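Local coordinates for protein CocE/NonD family hydrolase (Staphylococcus aureus subsp. aureus COL, PDB 3III) that probably hydrolyses ester or amide bonds, as a member of the CocE/NonD family of alpha/beta-hydrolases, at residues A[198-203]-A[473-478]; A[203-208]-A[454-459]. One frame throughout, in Å; residues are numbered along the deposited sequence.

Contact 1 (A[198-203]-A[473-478]); sequences MYREVA and QPWHKH
Arg200 lays one face of its guanidinium over the NE1 corner of the Trp475 indole. NE1 of Trp475 sits 3.6 Å from NE of Arg200, and the two planes are 37° apart, so this is a slanted overlap and not a flat stack. The Arg200 chain is extended from CG to NE, which carries the charged end away from helix 198-203 to the loop 473-478. There NH2 of Arg200 donates to His476 O over 2.9 Å. The bond is nearly straight, at 169°, and runs in the guanidinium plane and in the carbonyl plane. A water receives hydrogen bonds from Arg200 NE (2.9 Å) and from His476 N (3.0 Å). The backbone N and O of His476 thus both tie to one guanidinium, one directly and one through water. NH1 of Arg200 forms a salt bridge with Asp197, a further hold on the rotation of the group.

Tyr199 makes a second, smaller part of the contact. Its CG lies anti to the backbone N, which sends the ring toward His478 and brings Tyr199 CE2 to 3.4 Å from His478 CG. The edge of the tyrosine meets the face of the histidine in a T-shaped pair, with planes at 64°. His476 CB lies over the rim of the opposite face of the His478 ring. Tyr199 OH is bonded to Pro242 O, and His478 ND1 to His461. The helix has a pi-type turn, in which Met198 O accepts from Val202 N and Ala203 N. This is a buried interdomain contact, joining a helix of the S15-type hydrolase region to a loop of the C-terminal non-catalytic region.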
loop_
_atom_site.group_PDB
_atom_site.type_symbol
_atom_site.label_atom_id
_atom_site.label_comp_id
_atom_site.label_asym_id
_atom_site.label_seq_id
_atom_site.Cartn_x
_atom_site.Cartn_y
_atom_site.Cartn_z
HETATM N N MSE A 198 7.133 -4.065 -7.296
HETATM C CA MSE A 198 7.014 -2.801 -7.999
HETATM C C MSE A 198 6.344 -2.955 -9.339
HETATM O O MSE A 198 5.546 -2.093 -9.717
HETATM C CB MSE A 198 8.384 -2.136 -8.203
HETATM C CG MSE A 198 8.920 -1.537 -6.970
HETATM SE SE MSE A 198 10.671 -0.626 -7.288
HETATM C CE MSE A 198 9.945 0.912 -8.392
ATOM N N TYR A 199 6.692 -3.995 -10.091
ATOM C CA TYR A 199 6.094 -4.161 -11.403
ATOM C C TYR A 199 4.543 -4.243 -11.353
ATOM O O TYR A 199 3.861 -3.695 -12.188
ATOM C CB TYR A 199 6.645 -5.430 -12.087
ATOM C CG TYR A 199 6.099 -5.569 -13.437
ATOM C CD1 TYR A 199 6.681 -4.901 -14.515
ATOM C CD2 TYR A 199 4.952 -6.329 -13.664
ATOM C CE1 TYR A 199 6.099 -4.992 -15.833
ATOM C CE2 TYR A 199 4.408 -6.425 -14.908
ATOM C CZ TYR A 199 4.981 -5.768 -16.003
ATOM O OH TYR A 199 4.376 -5.871 -17.245
ATOM N N ARG A 200 4.005 -4.953 -10.378
ATOM C CA ARG A 200 2.585 -5.206 -10.313
ATOM C C ARG A 200 1.843 -4.159 -9.568
ATOM O O ARG A 200 0.597 -4.144 -9.650
ATOM C CB ARG A 200 2.290 -6.572 -9.688
ATOM C CG ARG A 200 2.562 -7.726 -10.641
ATOM C CD ARG A 200 2.234 -9.109 -9.976
ATOM N NE ARG A 200 2.541 -10.178 -10.924
ATOM C CZ ARG A 200 3.756 -10.607 -11.202
ATOM N NH1 ARG A 200 4.795 -10.104 -10.558
ATOM N NH2 ARG A 200 3.932 -11.548 -12.127
ATOM N N GLU A 201 2.549 -3.332 -8.790
ATOM C CA GLU A 201 1.869 -2.512 -7.782
ATOM C C GLU A 201 1.983 -1.020 -7.973
ATOM O O GLU A 201 1.075 -0.321 -7.555
ATOM C CB GLU A 201 2.197 -2.964 -6.357
ATOM C CG GLU A 201 1.764 -4.447 -6.229
ATOM C CD GLU A 201 2.232 -5.227 -5.033
ATOM O OE1 GLU A 201 3.117 -4.749 -4.282
ATOM O OE2 GLU A 201 1.716 -6.382 -4.873
ATOM N N VAL A 202 3.046 -0.537 -8.634
ATOM C CA VAL A 202 3.227 0.907 -8.830
ATOM C C VAL A 202 3.700 1.285 -10.257
ATOM O O VAL A 202 3.222 2.266 -10.789
ATOM C CB VAL A 202 4.162 1.560 -7.766
ATOM C CG1 VAL A 202 5.629 1.069 -7.881
ATOM C CG2 VAL A 202 4.068 3.098 -7.849
ATOM N N ALA A 203 4.679 0.548 -10.818
ATOM C CA ALA A 203 5.221 0.829 -12.172
ATOM C C ALA A 203 4.186 0.549 -13.293
ATOM O O ALA A 203 4.112 1.262 -14.300
ATOM C CB ALA A 203 6.583 0.060 -12.422
ATOM N N GLN A 473 -8.529 -14.369 -7.298
ATOM C CA GLN A 473 -7.386 -13.528 -7.590
ATOM C C GLN A 473 -6.582 -14.098 -8.709
ATOM O O GLN A 473 -5.768 -15.011 -8.491
ATOM C CB GLN A 473 -6.475 -13.363 -6.361
ATOM C CG GLN A 473 -5.375 -12.303 -6.587
ATOM C CD GLN A 473 -4.297 -12.299 -5.502
ATOM O OE1 GLN A 473 -4.382 -13.017 -4.513
ATOM N NE2 GLN A 473 -3.279 -11.482 -5.696
ATOM N N PRO A 474 -6.775 -13.547 -9.920
ATOM C CA PRO A 474 -5.908 -13.958 -11.017
ATOM C C PRO A 474 -4.479 -13.416 -10.794
ATOM O O PRO A 474 -4.306 -12.368 -10.164
ATOM C CB PRO A 474 -6.588 -13.371 -12.259
ATOM C CG PRO A 474 -7.425 -12.274 -11.777
ATOM C CD PRO A 474 -7.760 -12.541 -10.332
ATOM N N TRP A 475 -3.503 -14.181 -11.242
ATOM C CA TRP A 475 -2.108 -13.806 -11.216
ATOM C C TRP A 475 -1.549 -13.960 -12.611
ATOM O O TRP A 475 -1.539 -15.070 -13.174
ATOM C CB TRP A 475 -1.354 -14.689 -10.244
ATOM C CG TRP A 475 -0.031 -14.123 -9.764
ATOM C CD1 TRP A 475 1.102 -13.988 -10.474
ATOM C CD2 TRP A 475 0.273 -13.704 -8.428
ATOM N NE1 TRP A 475 2.127 -13.481 -9.679
ATOM C CE2 TRP A 475 1.615 -13.272 -8.418
ATOM C CE3 TRP A 475 -0.473 -13.636 -7.239
ATOM C CZ2 TRP A 475 2.233 -12.825 -7.271
ATOM C CZ3 TRP A 475 0.145 -13.149 -6.091
ATOM C CH2 TRP A 475 1.492 -12.755 -6.126
ATOM N N HIS A 476 -1.024 -12.857 -13.150
ATOM C CA HIS A 476 -0.542 -12.819 -14.537
ATOM C C HIS A 476 0.957 -12.955 -14.534
ATOM O O HIS A 476 1.612 -12.346 -13.719
ATOM C CB HIS A 476 -0.994 -11.543 -15.197
ATOM C CG HIS A 476 -2.488 -11.420 -15.235
ATOM N ND1 HIS A 476 -3.195 -10.653 -14.335
ATOM C CD2 HIS A 476 -3.411 -12.047 -16.002
ATOM C CE1 HIS A 476 -4.494 -10.778 -14.572
ATOM N NE2 HIS A 476 -4.653 -11.622 -15.582
ATOM N N LYS A 477 1.481 -13.824 -15.406
ATOM C CA LYS A 477 2.908 -14.016 -15.544
ATOM C C LYS A 477 3.650 -12.766 -15.964
ATOM O O LYS A 477 4.762 -12.515 -15.474
ATOM C CB LYS A 477 3.214 -15.128 -16.551
ATOM C CG LYS A 477 2.788 -16.490 -16.120
ATOM C CD LYS A 477 3.170 -17.461 -17.225
ATOM C CE LYS A 477 2.886 -18.875 -16.845
ATOM N NZ LYS A 477 3.340 -19.827 -17.871
ATOM N N HIS A 478 3.059 -12.006 -16.896
ATOM C CA HIS A 478 3.710 -10.821 -17.476
ATOM C C HIS A 478 5.059 -11.186 -18.084
ATOM O O HIS A 478 6.023 -10.416 -18.021
ATOM C CB HIS A 478 3.852 -9.682 -16.439
ATOM C CG HIS A 478 2.541 -9.098 -15.993
ATOM N ND1 HIS A 478 1.738 -8.355 -16.821
ATOM C CD2 HIS A 478 1.910 -9.132 -14.792
ATOM C CE1 HIS A 478 0.673 -7.954 -16.153
ATOM N NE2 HIS A 478 0.739 -8.431 -14.924
HETATM O O HOH W 1 -0.261 -10.483 -11.505
#

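Contact 2 (A[203-208]-A[454-459])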
loop_
_atom_site.group_PDB
_atom_site.type_symbol
_atom_site.label_atom_id
_atom_site.label_comp_id
_atom_site.label_asym_id
_atom_site.label_seq_id
_atom_site.Cartn_x
_atom_site.Cartn_y
_atom_site.Cartn_z
ATOM N N ALA A 203 4.679 0.548 -10.818
ATOM C CA ALA A 203 5.221 0.829 -12.172
ATOM C C ALA A 203 4.186 0.549 -13.293
ATOM O O ALA A 203 4.112 1.262 -14.300
ATOM C CB ALA A 203 6.583 0.060 -12.422
ATOM N N PHE A 204 3.387 -0.504 -13.106
ATOM C CA PHE A 204 2.367 -0.897 -14.051
ATOM C C PHE A 204 1.194 -1.467 -13.295
ATOM O O PHE A 204 1.331 -2.112 -12.265
ATOM C CB PHE A 204 2.847 -1.996 -15.037
ATOM C CG PHE A 204 4.149 -1.666 -15.765
ATOM C CD1 PHE A 204 4.150 -1.138 -17.084
ATOM C CD2 PHE A 204 5.363 -1.886 -15.135
ATOM C CE1 PHE A 204 5.327 -0.791 -17.712
ATOM C CE2 PHE A 204 6.536 -1.593 -15.790
ATOM C CZ PHE A 204 6.511 -1.019 -17.072
ATOM N N HIS A 205 0.020 -1.234 -13.812
ATOM C CA HIS A 205 -1.157 -1.927 -13.296
ATOM C C HIS A 205 -1.674 -2.858 -14.354
ATOM O O HIS A 205 -2.084 -2.420 -15.409
ATOM C CB HIS A 205 -2.220 -0.928 -12.896
ATOM C CG HIS A 205 -1.771 -0.002 -11.843
ATOM N ND1 HIS A 205 -1.494 1.321 -12.098
ATOM C CD2 HIS A 205 -1.487 -0.207 -10.533
ATOM C CE1 HIS A 205 -1.087 1.897 -10.982
ATOM N NE2 HIS A 205 -1.086 0.999 -10.018
ATOM N N GLY A 206 -1.620 -4.169 -14.082
ATOM C CA GLY A 206 -2.037 -5.121 -15.121
ATOM C C GLY A 206 -1.229 -5.006 -16.385
ATOM O O GLY A 206 -1.697 -5.350 -17.469
ATOM N N GLY A 207 0.027 -4.556 -16.263
ATOM C CA GLY A 207 0.811 -4.319 -17.458
ATOM C C GLY A 207 0.676 -2.923 -18.076
ATOM O O GLY A 207 1.404 -2.597 -19.045
ATOM N N ILE A 208 -0.255 -2.099 -17.586
ATOM C CA ILE A 208 -0.456 -0.742 -18.178
ATOM C C ILE A 208 0.429 0.210 -17.340
ATOM O O ILE A 208 0.205 0.312 -16.127
ATOM C CB ILE A 208 -1.939 -0.267 -18.083
ATOM C CG1 ILE A 208 -2.917 -1.322 -18.603
ATOM C CG2 ILE A 208 -2.152 1.109 -18.813
ATOM C CD1 ILE A 208 -4.449 -0.938 -18.375
ATOM N N THR A 454 -11.087 -1.449 -7.711
ATOM C CA THR A 454 -10.542 -1.122 -8.993
ATOM C C THR A 454 -9.605 -2.246 -9.462
ATOM O O THR A 454 -8.850 -2.914 -8.651
ATOM C CB THR A 454 -9.851 0.253 -8.865
ATOM O OG1 THR A 454 -10.806 1.192 -8.309
ATOM C CG2 THR A 454 -9.314 0.821 -10.227
ATOM N N GLY A 455 -9.555 -2.417 -10.783
ATOM C CA GLY A 455 -8.526 -3.262 -11.405
ATOM C C GLY A 455 -8.234 -2.902 -12.861
ATOM O O GLY A 455 -9.013 -2.201 -13.493
ATOM N N TRP A 456 -7.122 -3.410 -13.381
ATOM C CA TRP A 456 -6.633 -3.087 -14.731
ATOM C C TRP A 456 -6.025 -4.287 -15.440
ATOM O O TRP A 456 -5.393 -5.147 -14.808
ATOM C CB TRP A 456 -5.528 -2.052 -14.646
ATOM C CG TRP A 456 -5.854 -0.764 -13.976
ATOM C CD1 TRP A 456 -6.198 0.414 -14.599
ATOM C CD2 TRP A 456 -5.753 -0.464 -12.592
ATOM N NE1 TRP A 456 -6.378 1.397 -13.679
ATOM C CE2 TRP A 456 -6.091 0.903 -12.436
ATOM C CE3 TRP A 456 -5.418 -1.213 -11.460
ATOM C CZ2 TRP A 456 -6.112 1.538 -11.177
ATOM C CZ3 TRP A 456 -5.466 -0.602 -10.225
ATOM C CH2 TRP A 456 -5.805 0.786 -10.103
ATOM N N LEU A 457 -6.128 -4.341 -16.762
ATOM C CA LEU A 457 -5.344 -5.315 -17.498
ATOM C C LEU A 457 -5.071 -4.885 -18.948
ATOM O O LEU A 457 -5.965 -4.495 -19.640
ATOM C CB LEU A 457 -6.073 -6.651 -17.544
ATOM C CG LEU A 457 -5.309 -7.810 -18.224
ATOM C CD1 LEU A 457 -4.053 -8.202 -17.379
ATOM C CD2 LEU A 457 -6.246 -9.020 -18.482
ATOM N N ARG A 458 -3.834 -5.041 -19.383
ATOM C CA ARG A 458 -3.473 -4.959 -20.792
ATOM C C ARG A 458 -3.603 -6.390 -21.326
ATOM O O ARG A 458 -3.011 -7.367 -20.811
ATOM C CB ARG A 458 -2.078 -4.359 -20.937
ATOM C CG ARG A 458 -1.570 -4.270 -22.389
ATOM C CD ARG A 458 -0.374 -3.350 -22.486
ATOM N NE ARG A 458 -0.783 -1.952 -22.395
ATOM C CZ ARG A 458 0.031 -0.917 -22.461
ATOM N NH1 ARG A 458 1.332 -1.069 -22.619
ATOM N NH2 ARG A 458 -0.468 0.297 -22.351
ATOM N N VAL A 459 -4.475 -6.543 -22.312
ATOM C CA VAL A 459 -4.897 -7.879 -22.746
ATOM C C VAL A 459 -3.750 -8.713 -23.338
ATOM O O VAL A 459 -3.721 -9.929 -23.185
ATOM C CB VAL A 459 -6.165 -7.757 -23.662
ATOM C CG1 VAL A 459 -6.547 -9.088 -24.333
ATOM C CG2 VAL A 459 -7.333 -7.186 -22.811
#
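The His205 and Trp456 side chains run alongside each other in one direction, with their rings stacked face to face. The His205 ring and the six-membered ring of Trp456 have centroids 4.4 Å apart and planes at 29°, so the stack is splayed. Below the rings, CB of His205 comes to 3.5 Å from CE3 of Trp456. Thr454 CG2 sits over the rim of the opposite indole face. Both imidazole nitrogens are bonded, ND1 to His533 and NE2 to Gly272 O, while Trp456 NE1 bonds to Glu517.

Ile208 lies roughly perpendicular to the Trp456 side chain and brings CD1 to 4.0 Å from Trp456 CB. Arg458 bends at chi3 (-75°), which lays one guanidinium face over Ile208 CA and Gly207 O. Its NE forms a salt bridge with Asp424.

Between these side chains the backbones meet. Arg458 N donates to Gly206 O over 2.9 Å, and Gly206 CA makes a CA-H...O contact with Trp456 O at 3.4 Å. The glycines form the middle of a type I' turn from His205 to Ile208. This tight hairpin joins strands 204-205 and 208-209. It packs against the end of strand 447-458, which pairs here with strand 424-432 and packs its side chains on strand 490-503.

In the fold
Both contacts are buried, and their centres lie about 8 Å apart. Each joins the S15-type hydrolase region to the C-terminal non-catalytic region. Helix 198-203 and strand 204-205 follow each other in the chain. Contact 1 sets a helix against an irregular loop, contact 2 a hairpin against a strand end. Both use rings, edge-to-face in contact 1 and face-to-face in contact 2. Contact 1 adds an arginine-carbonyl bond and a water, contact 2 apolar side chains and a direct backbone bond. They also touch each other. Tyr199 CE1 packs 3.3 Å from Phe204 CD2 within the hydrolase side. His478 CE1 packs 3.5 Å from Gly207 N, across the two regions. They probably belong to one interface.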